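Local atomic coordinates of aminotransferase (Paracoccus denitrificans, PDB entry 4GRX), a protein that probably transfers amino groups between amines and keto compounds as a class III omega-aminotransferase that uses pyridoxal phosphate bound to a lysine. Residues P92-H95 against G99-S102; Y196-E201 against A392-K397; R22-S27 against S36-G41. All blocks are in the same frame, centred on the assembly; numbering follows the deposited sequence.

Interaction 1: P92-H95 against G99-S102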
# COMPACT_ATOMS: atom_id res chain seq x y z
N PRO A 92 1.94 -1.57 -20.14
CA PRO A 92 2.48 -2.19 -18.93
C PRO A 92 2.39 -1.37 -17.65
O PRO A 92 2.54 -1.94 -16.56
CB PRO A 92 3.94 -2.45 -19.29
CG PRO A 92 4.26 -1.41 -20.30
CD PRO A 92 3.00 -0.95 -20.96
N GLY A 93 2.17 -0.06 -17.75
CA GLY A 93 2.10 0.78 -16.55
C GLY A 93 1.55 2.17 -16.78
O GLY A 93 1.70 2.74 -17.86
N TYR A 94 0.90 2.71 -15.74
CA TYR A 94 0.46 4.10 -15.71
C TYR A 94 -0.25 4.44 -14.39
O TYR A 94 -0.26 3.63 -13.45
CB TYR A 94 -0.44 4.43 -16.91
CG TYR A 94 -0.32 5.87 -17.36
CD1 TYR A 94 -1.40 6.75 -17.28
CD2 TYR A 94 0.89 6.35 -17.85
CE1 TYR A 94 -1.27 8.07 -17.68
CE2 TYR A 94 1.03 7.67 -18.25
CZ TYR A 94 -0.05 8.53 -18.17
OH TYR A 94 0.11 9.83 -18.57
N HIS A 95 -0.83 5.64 -14.33
CA HIS A 95 -1.45 6.16 -13.11
C HIS A 95 -2.88 6.61 -13.35
O HIS A 95 -3.41 6.45 -14.46
CB HIS A 95 -0.59 7.31 -12.55
CG HIS A 95 -0.43 8.47 -13.51
ND1 HIS A 95 -1.11 9.63 -13.37
CD2 HIS A 95 0.36 8.62 -14.65
CE1 HIS A 95 -0.77 10.47 -14.36
NE2 HIS A 95 0.13 9.86 -15.15
N GLY A 99 -6.37 13.83 -14.27
CA GLY A 99 -7.39 13.77 -15.33
C GLY A 99 -7.07 12.76 -16.41
O GLY A 99 -7.66 12.79 -17.50
N ARG A 100 -6.15 11.86 -16.10
CA ARG A 100 -5.74 10.79 -16.98
C ARG A 100 -5.82 9.46 -16.26
O ARG A 100 -5.58 9.38 -15.06
CB ARG A 100 -4.31 11.02 -17.48
CG ARG A 100 -4.21 11.98 -18.65
CD ARG A 100 -2.76 12.25 -19.02
NE ARG A 100 -2.13 13.23 -18.14
CZ ARG A 100 -1.26 12.93 -17.17
NH1 ARG A 100 -0.92 11.67 -16.95
NH2 ARG A 100 -0.74 13.89 -16.43
N MET A 101 -6.17 8.42 -17.02
CA MET A 101 -6.22 7.03 -16.54
C MET A 101 -6.29 6.08 -17.73
O MET A 101 -6.55 6.51 -18.85
CB MET A 101 -7.42 6.81 -15.62
CG MET A 101 -8.78 6.99 -16.29
SD MET A 101 -10.13 6.91 -15.11
CE MET A 101 -9.84 8.39 -14.15
N SER A 102 -6.04 4.79 -17.48
CA SER A 102 -6.10 3.80 -18.54
C SER A 102 -7.55 3.46 -18.89
O SER A 102 -8.47 3.70 -18.09
CB SER A 102 -5.28 2.55 -18.18
OG SER A 102 -5.77 1.88 -17.03
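Tyr94 with its phenol oxygen and His95 with a ring nitrogen, in the loop after helix 78-90, both come to the end of Arg100, at the start of strand 100-102. This turn-back lies at the dimer interface of a fold type I pyridoxal-phosphate enzyme: Arg100, Met101 and Ser102 pair in a parallel beta ladder with a strand of the second subunit. Upstream, Pro92 packs on Phe75 of that subunit. Tyr94 is the first residue to reach across. Its OH lies 2.7 Å from Arg100 NH1 and is hydrogen-bonded to Asp63 of the second subunit, so the phenol oxygen has a guanidinium of its own chain and a carboxylate of the other as neighbours. The Tyr94 ring and the guanidinium are turned 68° apart, their side chains crossing at about a right angle. His95 follows, with its CD2 lying over the centre of the Tyr94 ring at a height of 3.4 Å. On the imidazole, ND1 is hydrogen-bonded to the backbone N of Phe97, which fixes the turn of the ring, while NE2 comes within 2.8 Å of Arg100 NH1. The guanidinium meets His95 at the imidazole edge, the two planes steeply inclined, though the exact fit there is doubtful. Arg100 gets there by bending at its third torsion (chi3 -80°), which swings NH1 back to the loop. With an alanine here the guanidinium is gone, which would probably leave Tyr94 OH and His95 NE2 without their shared neighbour. Past the rings the backbones themselves approach: the CA of Met101 points its hydrogen at His95 O in a C-H...O contact of 3.5 Å, with an angle at the hydrogen of 174°.

Interaction 2: Y196-E201 against A392-K397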
# COMPACT_ATOMS: atom_id res chain seq x y z
N TYR A 196 -20.06 -16.39 19.42
CA TYR A 196 -20.96 -16.87 20.46
C TYR A 196 -20.31 -17.92 21.37
O TYR A 196 -20.43 -17.85 22.59
CB TYR A 196 -22.26 -17.37 19.82
CG TYR A 196 -23.21 -17.98 20.81
CD1 TYR A 196 -23.63 -19.32 20.67
CD2 TYR A 196 -23.67 -17.25 21.90
CE1 TYR A 196 -24.49 -19.89 21.60
CE2 TYR A 196 -24.52 -17.81 22.83
CZ TYR A 196 -24.93 -19.12 22.67
OH TYR A 196 -25.77 -19.66 23.60
N TRP A 197 -19.59 -18.85 20.77
CA TRP A 197 -18.94 -19.94 21.50
C TRP A 197 -17.92 -19.42 22.49
O TRP A 197 -17.81 -19.94 23.59
CB TRP A 197 -18.30 -20.88 20.50
CG TRP A 197 -17.59 -22.07 21.11
CD1 TRP A 197 -18.15 -23.30 21.44
CD2 TRP A 197 -16.16 -22.21 21.43
NE1 TRP A 197 -17.20 -24.14 21.94
CE2 TRP A 197 -15.99 -23.55 21.97
CE3 TRP A 197 -15.04 -21.37 21.34
CZ2 TRP A 197 -14.75 -24.03 22.40
CZ3 TRP A 197 -13.80 -21.86 21.77
CH2 TRP A 197 -13.66 -23.16 22.28
N ARG A 198 -17.17 -18.40 22.11
CA ARG A 198 -16.16 -17.86 23.01
C ARG A 198 -16.73 -16.90 24.05
O ARG A 198 -16.41 -17.00 25.23
CB ARG A 198 -15.01 -17.20 22.23
CG ARG A 198 -13.95 -16.55 23.12
CD ARG A 198 -12.54 -16.59 22.51
NE ARG A 198 -11.89 -17.88 22.80
CZ ARG A 198 -11.37 -18.70 21.88
NH1 ARG A 198 -11.38 -18.37 20.57
NH2 ARG A 198 -10.83 -19.85 22.27
N TYR A 199 -17.60 -15.98 23.62
CA TYR A 199 -17.94 -14.84 24.47
C TYR A 199 -19.35 -14.89 25.07
O TYR A 199 -19.71 -14.02 25.87
CB TYR A 199 -17.64 -13.51 23.74
CG TYR A 199 -16.16 -13.33 23.35
CD1 TYR A 199 -15.74 -13.48 22.01
CD2 TYR A 199 -15.19 -13.02 24.31
CE1 TYR A 199 -14.40 -13.32 21.65
CE2 TYR A 199 -13.85 -12.85 23.96
CZ TYR A 199 -13.46 -13.01 22.63
OH TYR A 199 -12.13 -12.83 22.29
N GLY A 200 -20.14 -15.90 24.69
CA GLY A 200 -21.48 -16.09 25.25
C GLY A 200 -21.39 -16.44 26.72
O GLY A 200 -20.48 -17.15 27.12
N GLU A 201 -22.33 -15.95 27.52
CA GLU A 201 -22.30 -16.18 28.97
C GLU A 201 -23.03 -17.44 29.47
O GLU A 201 -23.83 -18.04 28.75
CB GLU A 201 -22.80 -14.94 29.71
CG GLU A 201 -21.69 -13.94 29.96
CD GLU A 201 -22.22 -12.55 30.26
OE1 GLU A 201 -23.37 -12.43 30.75
OE2 GLU A 201 -21.47 -11.57 30.00
N ALA A 392 -12.44 -23.19 10.31
CA ALA A 392 -11.46 -23.34 11.39
C ALA A 392 -11.84 -24.37 12.46
O ALA A 392 -13.02 -24.54 12.80
CB ALA A 392 -11.14 -22.00 12.02
N LEU A 393 -10.82 -25.06 12.96
CA LEU A 393 -10.91 -25.91 14.12
C LEU A 393 -10.22 -25.23 15.31
O LEU A 393 -9.12 -24.69 15.19
CB LEU A 393 -10.22 -27.24 13.81
CG LEU A 393 -10.85 -28.05 12.69
CD1 LEU A 393 -9.80 -28.82 11.89
CD2 LEU A 393 -11.94 -28.98 13.24
N GLU A 394 -10.88 -25.23 16.47
CA GLU A 394 -10.27 -24.62 17.66
C GLU A 394 -9.63 -25.67 18.57
O GLU A 394 -10.32 -26.55 19.08
CB GLU A 394 -11.32 -23.86 18.44
CG GLU A 394 -10.74 -23.17 19.65
CD GLU A 394 -10.27 -21.75 19.36
OE1 GLU A 394 -10.54 -21.21 18.26
OE2 GLU A 394 -9.63 -21.18 20.27
N ALA A 395 -8.33 -25.58 18.79
CA ALA A 395 -7.64 -26.53 19.67
C ALA A 395 -7.79 -26.15 21.14
O ALA A 395 -7.60 -24.99 21.52
CB ALA A 395 -6.17 -26.66 19.30
N VAL A 396 -8.13 -27.13 21.97
CA VAL A 396 -8.30 -26.86 23.39
C VAL A 396 -7.54 -27.91 24.19
O VAL A 396 -7.46 -29.05 23.76
CB VAL A 396 -9.79 -26.84 23.79
CG1 VAL A 396 -10.55 -25.77 23.01
CG2 VAL A 396 -10.44 -28.20 23.57
N LYS A 397 -6.96 -27.51 25.33
CA LYS A 397 -6.43 -28.47 26.31
C LYS A 397 -7.56 -29.28 26.95
O LYS A 397 -7.51 -30.50 26.98
CB LYS A 397 -5.62 -27.77 27.41
CG LYS A 397 -5.13 -28.71 28.51
CD LYS A 397 -3.91 -29.51 28.05
CE LYS A 397 -3.73 -30.80 28.85
NZ LYS A 397 -2.61 -31.62 28.31
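Glu394 reaches from a strand to the short helix 196-199, where Trp197 and Arg198 receive it with a ring and a charge. Its CB points at the helix. CG, next along the chain, rests against the outer end of the indole, 3.9 Å from Trp197 CH2. Beyond it the chain bends (chi2 91°), turning the carboxylate away from the indole and into the guanidinium of Arg198. The two oxygens then part company. OE2 makes the salt bridge: Arg198 NH2 donates to Glu394 OE2 at 2.7 Å and 166°, lying in its own guanidinium plane but coming to the oxygen from 57° above the carboxylate plane. Arg198 NH1 adds a weak bond to the same Glu394 OE2 at 3.3 Å, so one oxygen takes both terminal nitrogens. OE1 instead faces its own sheet, where it is held by Arg385 and Ser432; with an arginine at each oxygen the carboxylate is likely to stay ionised. Trp197 serves twice, since its CZ3 also lies 3.6 Å above one face of the Arg198 guanidinium, offset toward the rim, while its CH2 edge meets Val396 CG1 at 4.1 Å. Lys402 approaches the indole in a cation-pi contact and binds Trp197 O. In this fold type I aminotransferase the contact thus joins helix 196-199, which follows edge strand 188-191 of the seven-stranded sheet, to the middle strand of the small C-terminal antiparallel sheet of 381-387, 390-395 and 432-435, whose other face packs through Leu393 and Ala395 against helix 443-463.

Interaction 3: R22-S27 against S36-G41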
# COMPACT_ATOMS: atom_id res chain seq x y z
N ARG A 22 20.96 -17.56 2.11
CA ARG A 22 20.66 -16.29 1.46
C ARG A 22 19.41 -15.60 2.02
O ARG A 22 19.43 -14.39 2.27
CB ARG A 22 20.56 -16.46 -0.06
CG ARG A 22 21.92 -16.71 -0.71
CD ARG A 22 21.83 -17.51 -1.99
NE ARG A 22 21.33 -16.71 -3.10
CZ ARG A 22 20.80 -17.22 -4.21
NH1 ARG A 22 20.69 -18.55 -4.36
NH2 ARG A 22 20.37 -16.41 -5.18
N ALA A 23 18.35 -16.37 2.26
CA ALA A 23 17.12 -15.82 2.80
C ALA A 23 17.33 -15.21 4.18
O ALA A 23 16.90 -14.09 4.41
CB ALA A 23 16.02 -16.87 2.82
N GLU A 24 18.03 -15.91 5.07
CA GLU A 24 18.28 -15.44 6.44
C GLU A 24 19.14 -14.18 6.49
O GLU A 24 18.94 -13.32 7.33
CB GLU A 24 18.93 -16.54 7.29
CG GLU A 24 18.56 -16.49 8.77
CD GLU A 24 18.54 -17.87 9.45
OE1 GLU A 24 17.64 -18.72 9.14
OE2 GLU A 24 19.41 -18.11 10.33
N THR A 25 20.08 -14.10 5.56
CA THR A 25 21.06 -13.04 5.51
C THR A 25 20.49 -11.67 5.16
O THR A 25 20.97 -10.66 5.67
CB THR A 25 22.18 -13.40 4.51
OG1 THR A 25 22.80 -14.62 4.92
CG2 THR A 25 23.24 -12.32 4.43
N TYR A 26 19.47 -11.63 4.29
CA TYR A 26 19.03 -10.37 3.70
C TYR A 26 17.60 -9.98 4.03
O TYR A 26 17.21 -8.81 3.88
CB TYR A 26 19.24 -10.38 2.18
CG TYR A 26 20.67 -10.59 1.74
CD1 TYR A 26 21.10 -11.83 1.26
CD2 TYR A 26 21.61 -9.56 1.82
CE1 TYR A 26 22.42 -12.03 0.87
CE2 TYR A 26 22.92 -9.75 1.43
CZ TYR A 26 23.32 -10.98 0.95
OH TYR A 26 24.62 -11.16 0.57
N SER A 27 16.82 -10.95 4.50
CA SER A 27 15.40 -10.72 4.77
C SER A 27 15.13 -10.22 6.18
O SER A 27 15.76 -10.62 7.13
CB SER A 27 14.59 -12.00 4.51
OG SER A 27 14.63 -12.34 3.12
N SER A 36 11.09 -21.18 14.37
CA SER A 36 10.78 -22.15 13.32
C SER A 36 11.66 -21.97 12.09
O SER A 36 12.16 -22.94 11.52
CB SER A 36 9.33 -22.03 12.84
OG SER A 36 8.43 -22.78 13.62
N VAL A 37 11.83 -20.71 11.68
CA VAL A 37 12.56 -20.39 10.46
C VAL A 37 14.08 -20.55 10.67
O VAL A 37 14.81 -20.86 9.73
CB VAL A 37 12.17 -18.99 9.93
CG1 VAL A 37 13.17 -17.93 10.37
CG2 VAL A 37 12.06 -19.01 8.42
N HIS A 38 14.56 -20.37 11.89
CA HIS A 38 15.97 -20.60 12.20
C HIS A 38 16.30 -22.06 12.21
O HIS A 38 17.28 -22.49 11.61
CB HIS A 38 16.36 -19.96 13.52
CG HIS A 38 16.50 -18.46 13.44
ND1 HIS A 38 17.14 -17.85 12.42
CD2 HIS A 38 16.07 -17.45 14.30
CE1 HIS A 38 17.11 -16.51 12.60
NE2 HIS A 38 16.47 -16.27 13.75
N GLN A 39 15.46 -22.83 12.90
CA GLN A 39 15.61 -24.26 13.05
C GLN A 39 15.34 -25.03 11.74
O GLN A 39 16.01 -26.00 11.46
CB GLN A 39 14.70 -24.72 14.20
CG GLN A 39 14.72 -26.20 14.55
CD GLN A 39 13.40 -26.66 15.16
OE1 GLN A 39 12.33 -26.09 14.88
NE2 GLN A 39 13.46 -27.70 16.00
N ARG A 40 14.38 -24.57 10.94
CA ARG A 40 13.93 -25.32 9.75
C ARG A 40 14.46 -24.77 8.43
O ARG A 40 14.58 -25.50 7.46
CB ARG A 40 12.40 -25.35 9.67
CG ARG A 40 11.72 -26.13 10.79
CD ARG A 40 10.21 -25.91 10.78
NE ARG A 40 9.55 -26.51 9.62
CZ ARG A 40 9.20 -27.80 9.51
NH1 ARG A 40 9.43 -28.68 10.49
NH2 ARG A 40 8.59 -28.21 8.39
N GLY A 41 14.77 -23.48 8.40
CA GLY A 41 15.10 -22.82 7.15
C GLY A 41 13.85 -22.25 6.48
O GLY A 41 12.74 -22.74 6.66
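Glu24 of helix 19-26 and His38 of helix 34-40 meet between two short helices joined by a loop at the N-terminal end of this class III aminotransferase. Their side chains cross at about a right angle, and the carboxylate plane stands 79° from the imidazole. The carboxylate comes to the edge of the ring, its CD lying in the ring plane beside ND1, so the acid meets a ring nitrogen and neither imidazole face. Of its oxygens OE2 is the nearer, 3.1 Å from His38 ND1. OE1 lies 3.4 Å from the same ND1 at a poor angle and is not bonded to it. The glutamate points from its helix toward the other one, whereas His38 reaches the acid with its ring: CG is anti to the carbonyl carbon (chi1 -75°), which carries the imidazole out along the flank of helix 34-40. On its far nitrogen, NE2, the ring is hydrogen-bonded to Glu324 of the second subunit. Two acids thus flank one imidazole, which could raise its affinity for a proton, and the intrachain pair is tied into the dimer interface. Elsewhere the helices touch little, and Arg40, on another side of its helix, forms a salt bridge with Asp421. Glu24 OE1 lies 3.6 Å from Val37 O, but this is mere proximity of two acceptors; the backbone oxygen is engaged at the end of its own helix, where Gly41 N donates to Val37 O at 2.9 Å.

In the fold
Interactions 1 and 3 belong to the dimer interface, whereas interaction 2 touches no other chain. Within one subunit interactions 1 and 3 have centres 39 Å apart, but across the dimer they meet: Ser27 of one subunit packs on Met101 of the other. Interaction 2 lies across the chain's centre from interaction 1, their centres about 48 Å apart, and its nearest atoms are about 16 Å from those of interaction 3. The Glu394 side chain is about 14 Å from the delta-amino valeric acid bound in the active site, where pyridoxal phosphate is carried on Lys297. Phe31, which lines that pocket, sits in the loop between the two helices of interaction 3.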